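Local structure of Uly1 (Catenovulum maritimum, 7DRQ) at residues 414-422 against 433-444; 78-89 against 157-167. The protein is an ulvan lyase of polysaccharide lyase family 24, which probably cuts the algal polysaccharide ulvan by beta-elimination. All blocks are in the same frame, centred on the assembly; numbering follows the deposited sequence.

Interaction 1 (414-422 against 433-444)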
loop_
_atom_site.group_PDB
_atom_site.type_symbol
_atom_site.label_atom_id
_atom_site.label_comp_id
_atom_site.label_asym_id
_atom_site.label_seq_id
_atom_site.Cartn_x
_atom_site.Cartn_y
_atom_site.Cartn_z
ATOM N N LEU A 414 9.105 11.725 9.733
ATOM C CA LEU A 414 9.907 12.907 9.461
ATOM C C LEU A 414 9.512 13.985 10.450
ATOM O O LEU A 414 8.324 14.275 10.615
ATOM C CB LEU A 414 9.701 13.391 8.023
ATOM C CG LEU A 414 10.012 12.320 6.973
ATOM C CD1 LEU A 414 9.583 12.739 5.561
ATOM C CD2 LEU A 414 11.507 11.987 6.994
ATOM N N GLU A 415 10.502 14.564 11.117
ATOM C CA GLU A 415 10.281 15.690 12.010
ATOM C C GLU A 415 11.180 16.819 11.538
ATOM O O GLU A 415 12.401 16.650 11.476
ATOM C CB GLU A 415 10.583 15.316 13.461
ATOM C CG GLU A 415 10.225 16.392 14.469
ATOM C CD GLU A 415 10.247 15.861 15.885
ATOM O OE1 GLU A 415 9.252 15.227 16.301
ATOM O OE2 GLU A 415 11.270 16.058 16.571
ATOM N N GLN A 416 10.571 17.948 11.174
ATOM C CA GLN A 416 11.278 19.044 10.518
ATOM C C GLN A 416 12.032 18.561 9.299
ATOM O O GLN A 416 13.132 19.042 8.999
ATOM C CB GLN A 416 12.220 19.752 11.499
ATOM C CG GLN A 416 11.515 20.457 12.656
ATOM C CD GLN A 416 12.480 20.970 13.715
ATOM O OE1 GLN A 416 12.145 21.865 14.488
ATOM N NE2 GLN A 416 13.684 20.396 13.756
ATOM N N GLY A 417 11.481 17.568 8.595
ATOM C CA GLY A 417 12.088 17.014 7.408
ATOM C C GLY A 417 13.106 15.923 7.644
ATOM O O GLY A 417 13.578 15.321 6.672
ATOM N N ARG A 418 13.461 15.633 8.898
ATOM C CA ARG A 418 14.532 14.710 9.205
ATOM C C ARG A 418 13.972 13.412 9.771
ATOM O O ARG A 418 13.056 13.440 10.603
ATOM C CB ARG A 418 15.507 15.336 10.209
ATOM C CG ARG A 418 15.902 16.761 9.793
ATOM C CD ARG A 418 17.266 17.138 10.304
ATOM N NE ARG A 418 17.352 17.120 11.762
ATOM C CZ ARG A 418 17.027 18.138 12.553
ATOM N NH1 ARG A 418 16.560 19.270 12.039
ATOM N NH2 ARG A 418 17.164 18.021 13.866
ATOM N N PRO A 419 14.484 12.270 9.322
ATOM C CA PRO A 419 13.952 10.988 9.804
ATOM C C PRO A 419 14.181 10.802 11.300
ATOM O O PRO A 419 15.246 11.121 11.834
ATOM C CB PRO A 419 14.730 9.956 8.981
ATOM C CG PRO A 419 15.076 10.677 7.723
ATOM C CD PRO A 419 15.377 12.098 8.164
ATOM N N PHE A 420 13.162 10.277 11.978
ATOM C CA PHE A 420 13.297 9.861 13.362
ATOM C C PHE A 420 12.723 8.460 13.501
ATOM O O PHE A 420 11.884 8.040 12.703
ATOM C CB PHE A 420 12.578 10.804 14.334
ATOM C CG PHE A 420 11.079 10.778 14.221
ATOM C CD1 PHE A 420 10.324 9.870 14.962
ATOM C CD2 PHE A 420 10.416 11.666 13.390
ATOM C CE1 PHE A 420 8.947 9.849 14.860
ATOM C CE2 PHE A 420 9.031 11.649 13.288
ATOM C CZ PHE A 420 8.299 10.740 14.024
ATOM N N VAL A 421 13.170 7.764 14.544
ATOM C CA VAL A 421 12.631 6.462 14.930
ATOM C C VAL A 421 12.291 6.506 16.411
ATOM O O VAL A 421 13.142 6.852 17.237
ATOM C CB VAL A 421 13.616 5.314 14.660
ATOM C CG1 VAL A 421 12.996 3.982 15.112
ATOM C CG2 VAL A 421 14.023 5.267 13.188
ATOM N N GLU A 422 11.055 6.159 16.748
ATOM C CA GLU A 422 10.642 5.947 18.128
ATOM C C GLU A 422 10.394 4.464 18.319
ATOM O O GLU A 422 9.890 3.798 17.412
ATOM C CB GLU A 422 9.380 6.733 18.456
ATOM C CG GLU A 422 9.494 8.188 18.056
ATOM C CD GLU A 422 9.433 9.123 19.229
ATOM O OE1 GLU A 422 9.552 10.346 18.996
ATOM O OE2 GLU A 422 9.256 8.643 20.379
ATOM N N ARG A 433 12.418 8.062 21.818
ATOM C CA ARG A 433 13.113 8.361 20.576
ATOM C C ARG A 433 14.511 7.752 20.601
ATOM O O ARG A 433 15.299 8.002 21.519
ATOM C CB ARG A 433 13.206 9.862 20.322
ATOM C CG ARG A 433 13.779 10.123 18.933
ATOM C CD ARG A 433 13.436 11.485 18.400
ATOM N NE ARG A 433 12.015 11.633 18.122
ATOM C CZ ARG A 433 11.497 12.697 17.524
ATOM N NH1 ARG A 433 12.292 13.692 17.145
ATOM N NH2 ARG A 433 10.197 12.775 17.306
ATOM N N VAL A 434 14.821 6.953 19.584
ATOM C CA VAL A 434 16.081 6.227 19.517
ATOM C C VAL A 434 16.888 6.570 18.276
ATOM O O VAL A 434 18.011 6.073 18.123
ATOM C CB VAL A 434 15.844 4.705 19.607
ATOM C CG1 VAL A 434 15.425 4.314 21.026
ATOM C CG2 VAL A 434 14.751 4.297 18.645
ATOM N N TYR A 435 16.351 7.396 17.382
ATOM C CA TYR A 435 17.102 7.888 16.235
ATOM C C TYR A 435 16.510 9.215 15.797
ATOM O O TYR A 435 15.289 9.365 15.729
ATOM C CB TYR A 435 17.073 6.895 15.067
ATOM C CG TYR A 435 17.802 7.398 13.842
ATOM C CD1 TYR A 435 19.173 7.217 13.712
ATOM C CD2 TYR A 435 17.123 8.059 12.824
ATOM C CE1 TYR A 435 19.851 7.669 12.598
ATOM C CE2 TYR A 435 17.794 8.526 11.699
ATOM C CZ TYR A 435 19.165 8.321 11.598
ATOM O OH TYR A 435 19.857 8.776 10.498
ATOM N N TYR A 436 17.382 10.179 15.506
ATOM C CA TYR A 436 16.944 11.424 14.887
ATOM C C TYR A 436 18.120 11.971 14.101
ATOM O O TYR A 436 19.178 12.235 14.684
ATOM C CB TYR A 436 16.459 12.436 15.932
ATOM C CG TYR A 436 15.772 13.658 15.344
ATOM C CD1 TYR A 436 15.037 13.575 14.162
ATOM C CD2 TYR A 436 15.855 14.897 15.975
ATOM C CE1 TYR A 436 14.410 14.693 13.626
ATOM C CE2 TYR A 436 15.231 16.019 15.448
ATOM C CZ TYR A 436 14.510 15.914 14.273
ATOM O OH TYR A 436 13.899 17.039 13.757
ATOM N N ALA A 437 17.944 12.100 12.785
ATOM C CA ALA A 437 19.016 12.602 11.941
ATOM C C ALA A 437 19.420 13.996 12.419
ATOM O O ALA A 437 18.575 14.769 12.874
ATOM C CB ALA A 437 18.575 12.656 10.480
ATOM N N PRO A 438 20.700 14.339 12.317
ATOM C CA PRO A 438 21.201 15.565 12.942
ATOM C C PRO A 438 20.917 16.817 12.135
ATOM O O PRO A 438 20.670 16.787 10.927
ATOM C CB PRO A 438 22.712 15.315 13.018
ATOM C CG PRO A 438 22.987 14.466 11.817
ATOM C CD PRO A 438 21.783 13.540 11.711
ATOM N N VAL A 439 21.021 17.942 12.812
ATOM C CA VAL A 439 20.877 19.232 12.192
ATOM C C VAL A 439 21.928 19.280 11.082
ATOM O O VAL A 439 22.986 18.763 11.246
ATOM C CB VAL A 439 21.159 20.321 13.233
ATOM C CG1 VAL A 439 21.413 21.645 12.592
ATOM C CG2 VAL A 439 20.075 20.364 14.287
ATOM N N GLY A 440 21.611 19.891 9.957
ATOM C CA GLY A 440 22.506 19.957 8.819
ATOM C C GLY A 440 22.363 18.825 7.823
ATOM O O GLY A 440 22.963 18.894 6.742
ATOM N N SER A 441 21.614 17.779 8.161
ATOM C CA SER A 441 21.305 16.729 7.207
ATOM C C SER A 441 20.157 17.176 6.297
ATOM O O SER A 441 19.549 18.229 6.490
ATOM C CB SER A 441 20.957 15.433 7.947
ATOM O OG SER A 441 19.909 15.655 8.873
ATOM N N GLN A 442 19.843 16.344 5.305
ATOM C CA GLN A 442 18.857 16.728 4.304
ATOM C C GLN A 442 17.449 16.759 4.889
ATOM O O GLN A 442 17.153 16.148 5.916
ATOM C CB GLN A 442 18.881 15.762 3.123
ATOM C CG GLN A 442 20.200 15.719 2.395
ATOM C CD GLN A 442 20.291 14.520 1.507
ATOM O OE1 GLN A 442 20.985 13.560 1.823
ATOM N NE2 GLN A 442 19.566 14.546 0.398
ATOM N N SER A 443 16.564 17.464 4.197
ATOM C CA SER A 443 15.159 17.551 4.571
ATOM C C SER A 443 14.322 16.815 3.542
ATOM O O SER A 443 14.516 16.989 2.331
ATOM C CB SER A 443 14.699 19.004 4.677
ATOM O OG SER A 443 15.028 19.523 5.954
ATOM N N PHE A 444 13.390 16.000 4.025
ATOM C CA PHE A 444 12.539 15.195 3.166
ATOM C C PHE A 444 11.078 15.566 3.389
ATOM O O PHE A 444 10.680 16.002 4.475
ATOM C CB PHE A 444 12.782 13.695 3.421
ATOM C CG PHE A 444 14.227 13.298 3.253
ATOM C CD1 PHE A 444 14.755 13.105 1.992
ATOM C CD2 PHE A 444 15.062 13.171 4.353
ATOM C CE1 PHE A 444 16.101 12.757 1.825
ATOM C CE2 PHE A 444 16.402 12.827 4.203
ATOM C CZ PHE A 444 16.919 12.616 2.933
HETATM O O HOH W 1 12.632 18.529 15.993
HETATM O O HOH W 2 13.287 21.141 7.023
#

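Interaction 2 (78-89 against 157-167)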
loop_
_atom_site.group_PDB
_atom_site.type_symbol
_atom_site.label_atom_id
_atom_site.label_comp_id
_atom_site.label_asym_id
_atom_site.label_seq_id
_atom_site.Cartn_x
_atom_site.Cartn_y
_atom_site.Cartn_z
ATOM N N ARG A 78 17.031 -0.972 -9.381
ATOM C CA ARG A 78 17.587 -1.981 -8.494
ATOM C C ARG A 78 18.925 -1.478 -7.983
ATOM O O ARG A 78 19.830 -1.222 -8.779
ATOM C CB ARG A 78 17.756 -3.323 -9.210
ATOM C CG ARG A 78 18.223 -4.441 -8.278
ATOM C CD ARG A 78 18.528 -5.721 -9.056
ATOM N NE ARG A 78 19.725 -5.557 -9.883
ATOM C CZ ARG A 78 20.228 -6.497 -10.677
ATOM N NH1 ARG A 78 19.648 -7.701 -10.754
ATOM N NH2 ARG A 78 21.317 -6.241 -11.401
ATOM N N TYR A 79 19.035 -1.325 -6.666
ATOM C CA TYR A 79 20.275 -0.941 -6.001
ATOM C C TYR A 79 20.934 -2.183 -5.412
ATOM O O TYR A 79 20.281 -2.975 -4.723
ATOM C CB TYR A 79 19.995 0.095 -4.904
ATOM C CG TYR A 79 21.163 0.326 -3.980
ATOM C CD1 TYR A 79 22.233 1.119 -4.375
ATOM C CD2 TYR A 79 21.209 -0.256 -2.721
ATOM C CE1 TYR A 79 23.318 1.328 -3.540
ATOM C CE2 TYR A 79 22.304 -0.044 -1.867
ATOM C CZ TYR A 79 23.349 0.748 -2.290
ATOM O OH TYR A 79 24.435 0.951 -1.449
ATOM N N ASN A 80 22.231 -2.349 -5.676
ATOM C CA ASN A 80 22.985 -3.493 -5.180
ATOM C C ASN A 80 23.721 -3.043 -3.924
ATOM O O ASN A 80 24.620 -2.201 -3.997
ATOM C CB ASN A 80 23.952 -4.017 -6.247
ATOM C CG ASN A 80 24.629 -5.322 -5.842
ATOM O OD1 ASN A 80 24.863 -5.581 -4.659
ATOM N ND2 ASN A 80 24.963 -6.144 -6.830
ATOM N N THR A 81 23.321 -3.588 -2.773
ATOM C CA THR A 81 23.923 -3.188 -1.507
ATOM C C THR A 81 25.382 -3.615 -1.399
ATOM O O THR A 81 26.107 -3.080 -0.554
ATOM C CB THR A 81 23.148 -3.783 -0.332
ATOM O OG1 THR A 81 23.230 -5.219 -0.372
ATOM C CG2 THR A 81 21.675 -3.355 -0.380
ATOM N N LEU A 82 25.813 -4.583 -2.211
ATOM C CA LEU A 82 27.197 -5.051 -2.154
ATOM C C LEU A 82 28.139 -4.191 -2.981
ATOM O O LEU A 82 29.311 -4.035 -2.619
ATOM C CB LEU A 82 27.285 -6.496 -2.637
ATOM C CG LEU A 82 26.479 -7.523 -1.849
ATOM C CD1 LEU A 82 26.543 -8.880 -2.539
ATOM C CD2 LEU A 82 26.942 -7.599 -0.398
ATOM N N THR A 83 27.666 -3.638 -4.094
ATOM C CA THR A 83 28.508 -2.829 -4.960
ATOM C C THR A 83 28.240 -1.338 -4.839
ATOM O O THR A 83 29.076 -0.540 -5.276
ATOM C CB THR A 83 28.320 -3.252 -6.419
ATOM O OG1 THR A 83 26.966 -2.977 -6.812
ATOM C CG2 THR A 83 28.591 -4.745 -6.578
ATOM N N GLY A 84 27.099 -0.937 -4.271
ATOM C CA GLY A 84 26.738 0.466 -4.264
ATOM C C GLY A 84 26.224 0.994 -5.584
ATOM O O GLY A 84 25.988 2.201 -5.696
ATOM N N LYS A 85 26.013 0.133 -6.576
ATOM C CA LYS A 85 25.591 0.563 -7.903
ATOM C C LYS A 85 24.102 0.319 -8.114
ATOM O O LYS A 85 23.507 -0.559 -7.486
ATOM C CB LYS A 85 26.385 -0.155 -8.995
ATOM C CG LYS A 85 27.891 -0.135 -8.728
ATOM C CD LYS A 85 28.568 1.067 -9.368
ATOM C CE LYS A 85 29.917 1.371 -8.710
ATOM N NZ LYS A 85 29.778 2.121 -7.416
ATOM N N SER A 86 23.518 1.098 -9.023
ATOM C CA SER A 86 22.103 1.001 -9.350
ATOM C C SER A 86 21.927 0.916 -10.855
ATOM O O SER A 86 22.737 1.444 -11.628
ATOM C CB SER A 86 21.314 2.205 -8.812
ATOM O OG SER A 86 21.501 2.343 -7.413
ATOM N N VAL A 87 20.854 0.240 -11.259
ATOM C CA VAL A 87 20.453 0.129 -12.656
ATOM C C VAL A 87 18.937 0.297 -12.714
ATOM O O VAL A 87 18.214 -0.172 -11.828
ATOM C CB VAL A 87 20.890 -1.222 -13.271
ATOM C CG1 VAL A 87 20.457 -2.383 -12.386
ATOM C CG2 VAL A 87 20.356 -1.382 -14.690
ATOM N N THR A 88 18.457 0.963 -13.755
ATOM C CA THR A 88 17.036 1.269 -13.875
ATOM C C THR A 88 16.503 0.780 -15.215
ATOM O O THR A 88 17.209 0.814 -16.227
ATOM C CB THR A 88 16.807 2.782 -13.692
ATOM O OG1 THR A 88 17.141 3.132 -12.343
ATOM C CG2 THR A 88 15.357 3.175 -13.947
ATOM N N ILE A 89 15.253 0.316 -15.207
ATOM C CA ILE A 89 14.555 -0.127 -16.410
ATOM C C ILE A 89 13.392 0.817 -16.644
ATOM O O ILE A 89 12.611 1.081 -15.722
ATOM C CB ILE A 89 14.040 -1.571 -16.283
ATOM C CG1 ILE A 89 15.197 -2.569 -16.133
ATOM C CG2 ILE A 89 13.165 -1.918 -17.483
ATOM C CD1 ILE A 89 14.714 -4.016 -15.891
ATOM N N ALA A 157 15.481 -13.366 -13.038
ATOM C CA ALA A 157 15.745 -11.980 -13.429
ATOM C C ALA A 157 16.225 -11.135 -12.263
ATOM O O ALA A 157 16.989 -10.181 -12.471
ATOM C CB ALA A 157 14.497 -11.341 -14.033
ATOM N N ALA A 158 15.802 -11.461 -11.038
ATOM C CA ALA A 158 16.125 -10.595 -9.902
ATOM C C ALA A 158 17.624 -10.451 -9.699
ATOM O O ALA A 158 18.080 -9.428 -9.172
ATOM C CB ALA A 158 15.498 -11.133 -8.618
ATOM N N SER A 159 18.401 -11.455 -10.089
ATOM C CA SER A 159 19.820 -11.482 -9.761
ATOM C C SER A 159 20.730 -11.435 -10.984
ATOM O O SER A 159 21.923 -11.727 -10.859
ATOM C CB SER A 159 20.145 -12.722 -8.914
ATOM O OG SER A 159 20.059 -13.909 -9.688
ATOM N N VAL A 160 20.217 -11.063 -12.164
ATOM C CA VAL A 160 21.134 -10.894 -13.291
ATOM C C VAL A 160 22.070 -9.720 -12.995
ATOM O O VAL A 160 21.809 -8.892 -12.118
ATOM C CB VAL A 160 20.396 -10.685 -14.624
ATOM C CG1 VAL A 160 19.515 -11.899 -14.942
ATOM C CG2 VAL A 160 19.569 -9.395 -14.604
ATOM N N THR A 161 23.188 -9.669 -13.721
ATOM C CA THR A 161 24.102 -8.542 -13.563
ATOM C C THR A 161 23.438 -7.249 -14.022
ATOM O O THR A 161 22.441 -7.257 -14.747
ATOM C CB THR A 161 25.391 -8.764 -14.366
ATOM O OG1 THR A 161 25.055 -8.952 -15.746
ATOM C CG2 THR A 161 26.141 -9.994 -13.860
ATOM N N ASP A 162 24.010 -6.120 -13.588
ATOM C CA ASP A 162 23.443 -4.818 -13.933
ATOM C C ASP A 162 23.272 -4.659 -15.438
ATOM O O ASP A 162 22.240 -4.159 -15.904
ATOM C CB ASP A 162 24.322 -3.685 -13.393
ATOM C CG ASP A 162 24.208 -3.505 -11.895
ATOM O OD1 ASP A 162 23.371 -4.180 -11.268
ATOM O OD2 ASP A 162 24.961 -2.664 -11.335
ATOM N N ASN A 163 24.282 -5.051 -16.223
ATOM C CA ASN A 163 24.167 -4.815 -17.660
ATOM C C ASN A 163 23.083 -5.676 -18.298
ATOM O O ASN A 163 22.628 -5.356 -19.399
ATOM C CB ASN A 163 25.502 -5.057 -18.372
ATOM C CG ASN A 163 25.961 -6.480 -18.254
ATOM O OD1 ASN A 163 26.141 -6.990 -17.145
ATOM N ND2 ASN A 163 26.160 -7.143 -19.394
ATOM N N ASN A 164 22.671 -6.755 -17.643
ATOM C CA ASN A 164 21.595 -7.595 -18.155
ATOM C C ASN A 164 20.240 -7.249 -17.550
ATOM O O ASN A 164 19.232 -7.870 -17.918
ATOM C CB ASN A 164 21.918 -9.074 -17.904
ATOM C CG ASN A 164 23.146 -9.537 -18.669
ATOM O OD1 ASN A 164 23.983 -10.261 -18.141
ATOM N ND2 ASN A 164 23.258 -9.111 -19.916
ATOM N N PHE A 165 20.191 -6.285 -16.629
ATOM C CA PHE A 165 18.937 -5.900 -15.970
ATOM C C PHE A 165 18.219 -4.912 -16.881
ATOM O O PHE A 165 18.307 -3.689 -16.733
ATOM C CB PHE A 165 19.204 -5.307 -14.589
ATOM C CG PHE A 165 17.966 -5.134 -13.754
ATOM C CD1 PHE A 165 17.369 -6.226 -13.148
ATOM C CD2 PHE A 165 17.405 -3.886 -13.578
ATOM C CE1 PHE A 165 16.221 -6.074 -12.379
ATOM C CE2 PHE A 165 16.244 -3.723 -12.799
ATOM C CZ PHE A 165 15.661 -4.823 -12.205
ATOM N N THR A 166 17.518 -5.462 -17.869
ATOM C CA THR A 166 16.874 -4.675 -18.912
ATOM C C THR A 166 15.482 -5.233 -19.170
ATOM O O THR A 166 15.099 -6.274 -18.635
ATOM C CB THR A 166 17.653 -4.703 -20.235
ATOM O OG1 THR A 166 17.489 -5.995 -20.832
ATOM C CG2 THR A 166 19.156 -4.407 -20.040
ATOM N N LEU A 167 14.749 -4.555 -20.061
ATOM C CA LEU A 167 13.438 -5.025 -20.502
ATOM C C LEU A 167 13.487 -6.426 -21.109
ATOM O O LEU A 167 12.450 -7.098 -21.162
ATOM C CB LEU A 167 12.873 -4.034 -21.518
ATOM C CG LEU A 167 11.430 -3.570 -21.478
ATOM C CD1 LEU A 167 10.964 -3.329 -20.058
ATOM C CD2 LEU A 167 11.322 -2.305 -22.318
HETATM O O HOH W 3 21.699 -3.556 -9.159
HETATM O O HOH W 4 24.374 -6.394 -9.714
HETATM O O HOH W 5 26.456 -3.755 -9.266
HETATM O O HOH W 6 18.482 -1.193 -17.758
#

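Interaction 1 (414-422 against 433-444)
R433 meets two glutamates with one guanidinium group, and the charged part of this contact is built round it. It grips E415 end-on, NH1 giving to OE2 at 2.6 Å and NH2 to OE1. It takes E422 side-on, NE (2.9 Å) and NH2 both donating to OE1. All three oxygens lie near the guanidinium plane, but the E415 carboxylate is turned 44° against that plane and is met from above its own.

Two flat stacks accompany these bonds. The F420 ring lies on one face of the R433 guanidinium with planes only 15° apart, an off-centre cation-pi pair with R433 CZ 4.3 Å from the centroid of the F420 ring. R418 lies less squarely on Y436, with V439 at its other face. Bent at chi3 (-61°), the R418 chain brings NE to A437 O, 2.9 Å away and in the guanidinium plane.

Among neutral polar bonds, Y436 OH donates to E415 O (2.8 Å), which R418 N, closing the type I' turn, reaches from the opposite face. Water 1 links the same hydroxyl to E415 OE2.

The backbones form an antiparallel hairpin with a classic beta bulge, where V421 O accepts from both V434 N and Y435 N. F420 and Y436 form a non-hydrogen-bonded pair, V421 and Y435 a hydrogen-bonded one. Beyond the strand, F444 N gives to G417 O at 2.7 Å, fastening the connection to the next sheet.

Apolar contacts come last. V421 CB lies 3.8 Å from Y435 CB, while P419 CD touches F444 CD2; Y435 also rests on I477 and P419 on Y458.

The four N-H bonds and the F420 ring leave the R433 guanidinium little freedom to turn, and its positive charge probably helps both glutamates stay ionised, though it offsets only one of them.

Interaction 2 (78-89 against 157-167)
R78 runs alongside F165, touching the ring with CB, CD and its guanidinium, before its end enters a turn of the 157-167 loop. CB sits over one face of the F165 ring, 4.2 Å from the centroid, and CD passes the A158 carbonyl. With CG anti to the backbone N (chi1 -175°) and the chain bent at chi3 (69°), NE is brought to water 3, which donates to R78 O and D162 OD1. The guanidinium lies flat on F165, its plane 27° from that of the ring. At the tip, NH1 donates to A158 O (2.8 Å) and to V160 O, which NH2 shares end-on. R78 NH2 also makes a salt bridge to D162 OD1 (2.9 Å), meeting the anti lone pair of that oxygen.

The opposite face of the F165 ring receives I89 CD1, 3.7 Å from the centroid, while V87 CG1 touches F165 CD2 at 3.6 Å. A methionine in place of R78 would probably leave D162 without its charged mate and the A158 and V160 carbonyls without these donors.

An arginine thus ties the loop to strand 73-80 of a probable beta-propeller blade, its charge met by D162, its other N-H groups by two carbonyls and a water.

How the interactions relate
Along the chain the two contacts come in series: interaction 2 is complete before interaction 1 begins. Their centres lie 29 Å apart, with nearest atoms about 13 Å apart, and they share no sheet. Interaction 2 sits on the four-stranded antiparallel sheet spanning 53-91, where a loop from much later in the sequence packs on strands 73-80 and 86-91. Interaction 1 belongs to the separate sheet spanning 403-436, and its end leads into the one in which strand 3-15 pairs with 469-478. In a fold consistent with a beta-propeller, they illustrate two ways of securing the later strands of a sheet: a local hairpin with its exit, and a distant loop.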